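Local coordinates for protein phospholyase (PDB 5G4I) that catalyses a pyridoxal-phosphate-dependent phospholyase reaction, removing phosphate from an amino-alcohol phosphate, although it belongs to the class III aminotransferase family, at residues 117-120 against 121-124; 250-253 against 254-257; 308-311 against 312-315; 215-218 against 219-223. All blocks are in the same frame, centred on the assembly; numbering follows the deposited sequence.

All four contacts are local turns or caps, so each closes only a short loop. They follow one another in series; none nests within or crosses another. Contact 1 leads from strand 113-117 into helix 120-135 and receives the cofactor phosphate. Contact 4 (215-223) comes next, leaving strand 214-217. Contact 2 (250-257) leaves the neighbouring parallel strand 247-251 and holds the cofactor ring. The two touch through Pro219 and through the backbone of Phe217 and Asp251. Asn124 of contact 1 reaches Asp251 of contact 2. Contact 3 (308-315) joins helices 296-305 and 316-331. It touches contact 1 but binds the cofactor held by the second subunit.

Contact 1 of 4, residues 117-120 against 121-124; sequences TNSG and SEAN. With PLP (pyridoxal-5'-phosphate), chain C.
Glu122 reaches back from the first turn of its helix to Thr117, Asn118 and Ser119. Its CB packs on Thr117 CB at 3.7 Å and is also near the Ser119 hydroxyl. CG lies 3.4 Å from Ser119 OG. Beyond CG the chain is extended (chi2 -162°), which carries the carboxylate back past the start of the helix. There OE1 accepts from Asn118 N at 2.8 Å, and the N-H meets it nearly along the C-O axis. OE1 takes a second bond from Asn310. OE2 accepts from Ser119 OG of the second subunit, so this buried carboxylate also links the two subunits. The same bond is repeated with the subunits exchanged.

Ser119 is the N-cap. Its OG stands between its own N and carbonyl carbon (chi1 70°) and accepts from Glu122 N at 3.0 Å, a nearly straight bond of 163°. Ser119 O takes Thr117 OG1 and Ala123 N from opposite faces of its plane.

The helix start grips the PLP phosphate. Gly120 N bonds O2P at 3.2 Å. Ser121 N and Ser121 OG both bond O3P, at 2.7 Å and 2.6 Å. A side chain on Gly120 would run into O4P. The helix dipole is likely to favour the phosphate charge here.

The turn links strand 113-117, outermost of its sheet within the chain, to helix 120-135. Thr117 pairs by backbone with Gly290 of the antiparallel strand 290-294, and Asn124, one turn along the helix, bonds Thr278 of strand 276-279.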
# COMPACT_ATOMS: atom_id res chain seq x y z
N THR A 117 0.03 7.11 3.61
CA THR A 117 0.10 5.94 2.74
C THR A 117 -0.91 4.91 3.29
O THR A 117 -1.66 5.20 4.24
CB THR A 117 1.52 5.31 2.67
OG1 THR A 117 1.79 4.64 3.93
CG2 THR A 117 2.61 6.32 2.28
N ASN A 118 -0.91 3.68 2.70
CA ASN A 118 -1.86 2.62 3.14
C ASN A 118 -1.14 1.44 3.88
O ASN A 118 -1.76 0.42 4.18
CB ASN A 118 -2.70 2.13 1.98
CG ASN A 118 -3.29 3.24 1.16
OD1 ASN A 118 -2.79 3.51 -0.01
ND2 ASN A 118 -4.20 3.96 1.68
N SER A 119 0.19 1.51 4.00
CA SER A 119 0.97 0.38 4.60
C SER A 119 2.37 0.87 5.06
O SER A 119 2.88 1.91 4.55
CB SER A 119 1.14 -0.79 3.64
OG SER A 119 2.03 -0.47 2.56
N GLY A 120 3.01 0.12 5.92
CA GLY A 120 4.43 0.40 6.29
C GLY A 120 5.33 0.27 5.11
O GLY A 120 6.30 1.09 4.95
N SER A 121 5.14 -0.76 4.24
CA SER A 121 6.02 -0.87 3.00
C SER A 121 5.86 0.37 2.14
O SER A 121 6.86 0.87 1.57
CB SER A 121 5.76 -2.21 2.18
OG SER A 121 6.16 -3.34 2.93
N GLU A 122 4.64 0.83 1.92
CA GLU A 122 4.44 2.07 1.09
C GLU A 122 5.20 3.21 1.73
O GLU A 122 5.79 4.07 0.99
CB GLU A 122 2.97 2.42 0.84
CG GLU A 122 2.21 1.57 -0.14
CD GLU A 122 0.92 2.26 -0.64
OE1 GLU A 122 0.14 2.89 0.19
OE2 GLU A 122 0.62 2.19 -1.90
N ALA A 123 5.17 3.30 3.06
CA ALA A 123 5.86 4.43 3.75
C ALA A 123 7.39 4.34 3.53
O ALA A 123 8.07 5.35 3.19
CB ALA A 123 5.48 4.51 5.21
N ASN A 124 7.99 3.19 3.79
CA ASN A 124 9.45 3.06 3.64
C ASN A 124 9.85 3.18 2.16
O ASN A 124 10.92 3.80 1.88
CB ASN A 124 9.98 1.74 4.24
CG ASN A 124 10.12 1.76 5.74
OD1 ASN A 124 10.50 2.80 6.31
ND2 ASN A 124 9.94 0.63 6.38
N1 PLP C . 9.13 -2.22 8.86
C2 PLP C . 8.98 -2.84 10.06
C2A PLP C . 9.95 -2.55 11.18
C3 PLP C . 7.88 -3.81 10.26
O3 PLP C . 7.71 -4.45 11.45
C4 PLP C . 6.96 -4.05 9.13
C4A PLP C . 5.83 -5.00 9.24
C5 PLP C . 7.23 -3.30 7.88
C6 PLP C . 8.30 -2.42 7.82
C5A PLP C . 6.34 -3.50 6.67
O4P PLP C . 4.97 -3.31 7.05
P PLP C . 3.78 -3.71 6.04
O1P PLP C . 3.69 -5.21 6.18
O2P PLP C . 2.58 -2.96 6.58
O3P PLP C . 4.27 -3.23 4.69

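Contact 2 of 4, residues 250-253 against 254-257; sequences SDEV and QSGF. With PLP (pyridoxal-5'-phosphate), chain C; PO4 (phosphate ion), chain D.
Ser255 and Glu252 meet behind a turn whose other side, Val253 and Gln254, faces PLP. Val253 lies over one face of the pyridine ring, with CG1 3.4 Å from PLP C3 and CG2 nearer N1. Gln254 comes in beside the ring. Its chain bends at chi2 (-75°), and NE2 gives a very short bond of 2.5 Å to PLP O3. NE2 also bonds O1 of a phosphate ion at 3.0 Å, while OE1 is held by Arg414. Asp251 OD2 sits 2.8 Å from PLP N1.

The second shell fixes these groups. Asp251 OD1 accepts from Val253 N at 3.0 Å and 164°, an Asx turn. OD2 is further held by His148 and Asn124. Behind the turn, Ser255 OG bonds Glu252 OE1 at 2.8 Å from above the carboxylate plane. Ser250 OG takes the other oxygen, OE2. Gly256 N closes on Glu252 O at 2.9 Å. A water links Asp251 O, Gln254 N and Ser255 OG.

An aspartate at the end of a central strand facing the pyridine nitrogen, with an aliphatic side chain over the ring, is the cofactor site typical of fold type I PLP enzymes.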
# COMPACT_ATOMS: atom_id res chain seq x y z
N SER A 250 14.06 6.89 10.77
CA SER A 250 13.60 5.95 11.85
C SER A 250 12.34 5.23 11.39
O SER A 250 11.30 5.94 11.17
CB SER A 250 13.31 6.69 13.16
OG SER A 250 12.95 5.77 14.18
N ASP A 251 12.42 3.90 11.31
CA ASP A 251 11.25 3.04 10.98
C ASP A 251 10.59 2.72 12.33
O ASP A 251 11.15 2.00 13.14
CB ASP A 251 11.74 1.80 10.26
CG ASP A 251 10.63 0.80 9.94
OD1 ASP A 251 9.57 0.87 10.57
OD2 ASP A 251 10.89 -0.11 9.10
N GLU A 252 9.42 3.38 12.55
CA GLU A 252 8.62 3.27 13.79
C GLU A 252 7.53 2.27 13.69
O GLU A 252 6.63 2.27 14.56
CB GLU A 252 8.10 4.64 14.19
CG GLU A 252 9.18 5.63 14.57
CD GLU A 252 9.83 5.42 15.92
OE1 GLU A 252 9.20 4.77 16.78
OE2 GLU A 252 10.95 5.95 16.10
N VAL A 253 7.56 1.37 12.73
CA VAL A 253 6.45 0.38 12.63
C VAL A 253 6.39 -0.49 13.84
O VAL A 253 5.21 -0.78 14.30
CB VAL A 253 6.57 -0.46 11.29
CG1 VAL A 253 5.53 -1.56 11.28
CG2 VAL A 253 6.45 0.44 10.09
N GLN A 254 7.49 -0.91 14.42
CA GLN A 254 7.52 -1.73 15.66
C GLN A 254 7.59 -0.91 16.96
O GLN A 254 7.06 -1.39 18.01
CB GLN A 254 8.74 -2.71 15.72
CG GLN A 254 8.78 -3.72 14.61
CD GLN A 254 7.76 -4.85 14.79
OE1 GLN A 254 7.32 -5.15 15.86
NE2 GLN A 254 7.44 -5.46 13.71
N SER A 255 8.25 0.25 16.98
CA SER A 255 8.52 0.95 18.18
C SER A 255 7.63 2.15 18.43
O SER A 255 7.78 2.78 19.49
CB SER A 255 9.99 1.41 18.22
OG SER A 255 10.33 2.25 17.13
N GLY A 256 6.77 2.52 17.49
CA GLY A 256 5.97 3.77 17.61
C GLY A 256 4.71 3.68 18.41
O GLY A 256 4.35 2.63 19.01
N PHE A 257 3.98 4.78 18.44
CA PHE A 257 2.65 4.87 19.10
C PHE A 257 2.74 4.50 20.59
O PHE A 257 1.80 3.96 21.21
CB PHE A 257 1.54 4.17 18.35
CG PHE A 257 1.23 4.84 17.01
CD1 PHE A 257 2.02 4.59 15.83
CD2 PHE A 257 0.22 5.79 16.92
CE1 PHE A 257 1.78 5.33 14.67
CE2 PHE A 257 -0.01 6.52 15.75
CZ PHE A 257 0.80 6.27 14.64
N1 PLP C . 9.13 -2.22 8.86
C2 PLP C . 8.98 -2.84 10.06
C2A PLP C . 9.95 -2.55 11.18
C3 PLP C . 7.88 -3.81 10.26
O3 PLP C . 7.71 -4.45 11.45
C4 PLP C . 6.96 -4.05 9.13
C4A PLP C . 5.83 -5.00 9.24
C5 PLP C . 7.23 -3.30 7.88
C6 PLP C . 8.30 -2.42 7.82
C5A PLP C . 6.34 -3.50 6.67
O4P PLP C . 4.97 -3.31 7.05
P PLP C . 3.78 -3.71 6.04
O1P PLP C . 3.69 -5.21 6.18
O2P PLP C . 2.58 -2.96 6.58
O3P PLP C . 4.27 -3.23 4.69
P PO4 D . 5.25 -9.17 13.05
O1 PO4 D . 6.05 -8.16 13.63
O2 PO4 D . 3.77 -9.17 13.45
O3 PO4 D . 5.71 -10.27 13.99
O4 PO4 D . 5.43 -9.53 11.60
O HOH W 1 10.15 0.09 14.69
O HOH W 2 4.42 0.41 16.93

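Contact 3 of 4, residues 308-311 against 312-315; sequences FFNT and FAGN. With PLP (pyridoxal-5'-phosphate), chain H.
Asn310 folds over Ala313 in the tight part of this turn. Its CG lies opposite its own N (chi1 176°), which brings the amide onto the methyl group. OD1 is 3.4 Å from Ala313 CB. Ala313 N is shared by two acceptors of Asn310. It bonds the backbone O at 3.3 Å, coming from above the carbonyl plane, and weakly bonds OD1 at 3.1 Å. The ND2 end points the other way and bonds Glu122 OE1. With an alanine in place of Asn310, Glu122 would probably lose this donor and Ala313 N would keep a single acceptor, so the turn would be less firmly set.

Thr311 faces the cofactor bound to the second subunit. Its N and OG1 both bond PLP O1P, OG1 at 2.7 Å.

The looser side is filled by water. One water accepts from Phe312 N and lies between Asn310 OD1 and PLP O2P. A second sits near Asn310 O and Ala313 O, and a third is 2.7 Å from Thr311 O.

Phe312 to Asn315 form a type II turn, in which Gly314 takes a positive phi. Asn315 ND2 bonds Phe312 O at 2.8 Å in the carbonyl plane. Asn315 OD1 caps Ser318 N.

The loop thus joins helix 296-305 to helix 316-331, whose N-cap is Asn315. Phe308 packs on helix 120-135, Ala313 meets Leu116 of strand 113-117, and Phe312 packs on Ile289 of the second subunit.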
# COMPACT_ATOMS: atom_id res chain seq x y z
N PHE A 308 3.15 13.73 -7.22
CA PHE A 308 2.96 12.58 -6.33
C PHE A 308 1.52 12.50 -5.83
O PHE A 308 0.99 13.47 -5.26
CB PHE A 308 3.96 12.62 -5.12
CG PHE A 308 3.78 11.43 -4.18
CD1 PHE A 308 4.27 10.20 -4.54
CD2 PHE A 308 3.03 11.57 -3.01
CE1 PHE A 308 4.01 9.07 -3.71
CE2 PHE A 308 2.73 10.44 -2.23
CZ PHE A 308 3.22 9.24 -2.60
N PHE A 309 0.93 11.28 -5.90
CA PHE A 309 -0.49 11.08 -5.50
C PHE A 309 -0.66 9.59 -5.16
O PHE A 309 -0.28 8.74 -6.00
CB PHE A 309 -1.48 11.58 -6.59
CG PHE A 309 -2.95 11.48 -6.23
CD1 PHE A 309 -3.49 12.19 -5.18
CD2 PHE A 309 -3.71 10.50 -6.83
CE1 PHE A 309 -4.84 12.00 -4.76
CE2 PHE A 309 -5.12 10.36 -6.52
CZ PHE A 309 -5.65 11.08 -5.48
N ASN A 310 -1.34 9.29 -4.04
CA ASN A 310 -1.72 7.97 -3.55
C ASN A 310 -3.24 8.03 -3.38
O ASN A 310 -3.73 8.77 -2.53
CB ASN A 310 -0.91 7.70 -2.29
CG ASN A 310 -1.24 6.43 -1.60
OD1 ASN A 310 -2.42 6.00 -1.55
ND2 ASN A 310 -0.23 5.78 -1.01
N THR A 311 -3.99 7.25 -4.16
CA THR A 311 -5.44 7.46 -4.27
C THR A 311 -6.17 7.22 -2.96
O THR A 311 -7.12 7.97 -2.61
CB THR A 311 -6.05 6.53 -5.36
OG1 THR A 311 -5.41 6.77 -6.63
CG2 THR A 311 -7.58 6.78 -5.53
N PHE A 312 -5.86 6.14 -2.25
CA PHE A 312 -6.56 5.80 -0.99
C PHE A 312 -5.98 6.56 0.23
O PHE A 312 -6.68 6.69 1.23
CB PHE A 312 -6.49 4.28 -0.71
CG PHE A 312 -7.16 3.39 -1.77
CD1 PHE A 312 -8.45 3.65 -2.21
CD2 PHE A 312 -6.52 2.24 -2.17
CE1 PHE A 312 -9.06 2.76 -3.10
CE2 PHE A 312 -7.12 1.35 -3.06
CZ PHE A 312 -8.42 1.63 -3.53
N ALA A 313 -4.77 7.12 0.11
CA ALA A 313 -4.17 7.74 1.29
C ALA A 313 -4.95 8.95 1.77
O ALA A 313 -5.36 9.81 0.92
CB ALA A 313 -2.75 8.15 1.00
N GLY A 314 -5.17 9.06 3.09
CA GLY A 314 -5.88 10.27 3.57
C GLY A 314 -7.32 10.38 3.25
O GLY A 314 -7.91 11.49 3.32
N ASN A 315 -7.93 9.30 2.79
CA ASN A 315 -9.38 9.33 2.65
C ASN A 315 -10.03 9.56 4.04
O ASN A 315 -9.41 9.33 5.08
CB ASN A 315 -9.87 8.02 1.96
CG ASN A 315 -9.84 6.77 2.87
OD1 ASN A 315 -10.61 6.64 3.82
ND2 ASN A 315 -8.93 5.85 2.59
N1 PLP H . -2.96 2.14 -12.49
C2 PLP H . -3.92 2.83 -13.01
C2A PLP H . -4.30 2.60 -14.48
C3 PLP H . -4.60 3.88 -12.19
O3 PLP H . -5.69 4.57 -12.70
C4 PLP H . -4.23 4.11 -10.78
C4A PLP H . -4.99 5.01 -9.87
C5 PLP H . -3.11 3.30 -10.35
C6 PLP H . -2.52 2.33 -11.23
C5A PLP H . -2.54 3.56 -8.92
O4P PLP H . -3.44 3.20 -7.91
P PLP H . -3.04 3.83 -6.44
O1P PLP H . -3.11 5.36 -6.39
O2P PLP H . -4.09 3.02 -5.62
O3P PLP H . -1.78 3.26 -5.94
O HOH W 3 -3.95 4.10 -3.12
O HOH W 4 -3.74 11.54 -0.98
O HOH W 5 -6.65 10.37 -1.44

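Contact 4 of 4, residues 215-218 against 219-223; sequences FLFD and PLFST
Phe217 and Phe221 lie with their rings nearly parallel, planes 23° apart, but slid so far that they barely overlap. The centroids are 5.9 Å apart. The touch is made by Phe217 CD2 and Phe221 CZ at 3.7 Å. Pro219 crosses Phe217 at about a right angle, with its CG 3.9 Å from Phe217 CE2. Over one face of the Phe221 ring, near its centre, sits Asp218 O.

That same oxygen accepts from Phe221 N at 2.8 Å and closes a type I beta turn, Asp218 to Phe221. The turn leaves strand 214-217, a parallel neighbour of strand 247-251 in the mixed seven-stranded sheet that also holds strand 113-117.

The Asp218 carboxylate points into the turn (chi1 164°). OD1 takes Leu220 N at 3.0 Å from above the carboxylate plane, an Asx turn. OD2 is gripped three times. Ser222 OG meets it nearly along the C-O axis at 2.8 Å, Ser222 N comes from above the plane at 3.0 Å, and a water that also accepts from Thr223 N gives it a third bond. Replacing Asp218 with an alanine would probably strip Leu220 N and both Ser222 donors of their acceptors and let the segment after the turn shift. Beyond the turn, Phe221 packs on Ile234 of helix 233-243.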
# COMPACT_ATOMS: atom_id res chain seq x y z
N PHE A 215 20.72 6.14 6.34
CA PHE A 215 20.74 5.05 7.36
C PHE A 215 19.28 4.84 7.78
O PHE A 215 18.61 5.82 8.17
CB PHE A 215 21.62 5.49 8.59
CG PHE A 215 21.52 4.62 9.81
CD1 PHE A 215 21.86 3.30 9.74
CD2 PHE A 215 21.14 5.16 11.07
CE1 PHE A 215 21.86 2.47 10.90
CE2 PHE A 215 21.10 4.34 12.16
CZ PHE A 215 21.46 3.01 12.11
N LEU A 216 18.83 3.61 7.70
CA LEU A 216 17.43 3.24 7.97
C LEU A 216 17.47 2.19 9.09
O LEU A 216 18.23 1.19 9.04
CB LEU A 216 16.83 2.56 6.70
CG LEU A 216 15.47 1.89 6.80
CD1 LEU A 216 14.38 2.83 7.27
CD2 LEU A 216 15.11 1.24 5.46
N PHE A 217 16.67 2.37 10.17
CA PHE A 217 16.76 1.48 11.36
C PHE A 217 15.44 1.45 12.11
O PHE A 217 14.71 2.45 12.19
CB PHE A 217 17.92 1.90 12.32
CG PHE A 217 17.65 3.16 13.13
CD1 PHE A 217 17.62 4.42 12.54
CD2 PHE A 217 17.44 3.10 14.52
CE1 PHE A 217 17.40 5.57 13.32
CE2 PHE A 217 17.24 4.25 15.30
CZ PHE A 217 17.22 5.48 14.70
N ASP A 218 15.18 0.26 12.72
CA ASP A 218 14.17 0.09 13.79
C ASP A 218 14.79 0.39 15.12
O ASP A 218 15.73 -0.34 15.54
CB ASP A 218 13.66 -1.37 13.76
CG ASP A 218 12.92 -1.85 15.01
OD1 ASP A 218 12.45 -1.00 15.81
OD2 ASP A 218 12.83 -3.12 15.17
N PRO A 219 14.36 1.43 15.84
CA PRO A 219 15.03 1.78 17.17
C PRO A 219 15.11 0.66 18.21
O PRO A 219 16.03 0.63 19.02
CB PRO A 219 14.11 2.93 17.71
CG PRO A 219 13.62 3.61 16.48
CD PRO A 219 13.36 2.48 15.46
N LEU A 220 14.16 -0.27 18.21
CA LEU A 220 14.17 -1.44 19.13
C LEU A 220 15.12 -2.56 18.64
O LEU A 220 15.41 -3.55 19.41
CB LEU A 220 12.75 -2.03 19.33
CG LEU A 220 11.93 -1.23 20.39
CD1 LEU A 220 10.46 -1.68 20.35
CD2 LEU A 220 12.48 -1.41 21.82
N PHE A 221 15.56 -2.49 17.34
CA PHE A 221 16.34 -3.60 16.73
C PHE A 221 15.70 -4.95 17.09
O PHE A 221 16.42 -5.89 17.54
CB PHE A 221 17.83 -3.48 17.12
CG PHE A 221 18.46 -2.20 16.52
CD1 PHE A 221 18.90 -2.19 15.19
CD2 PHE A 221 18.55 -1.02 17.28
CE1 PHE A 221 19.42 -1.01 14.66
CE2 PHE A 221 19.07 0.11 16.72
CZ PHE A 221 19.52 0.14 15.42
N SER A 222 14.40 -5.05 16.84
CA SER A 222 13.63 -6.24 17.19
C SER A 222 13.91 -7.46 16.35
O SER A 222 14.21 -8.56 16.92
CB SER A 222 12.15 -5.92 17.25
OG SER A 222 11.65 -5.48 16.01
N THR A 223 13.91 -7.39 15.02
CA THR A 223 14.23 -8.52 14.16
C THR A 223 15.65 -9.10 14.46
O THR A 223 15.90 -10.30 14.29
CB THR A 223 14.10 -8.09 12.67
OG1 THR A 223 12.77 -7.62 12.48
CG2 THR A 223 14.39 -9.21 11.66
O HOH W 6 14.14 -4.82 13.41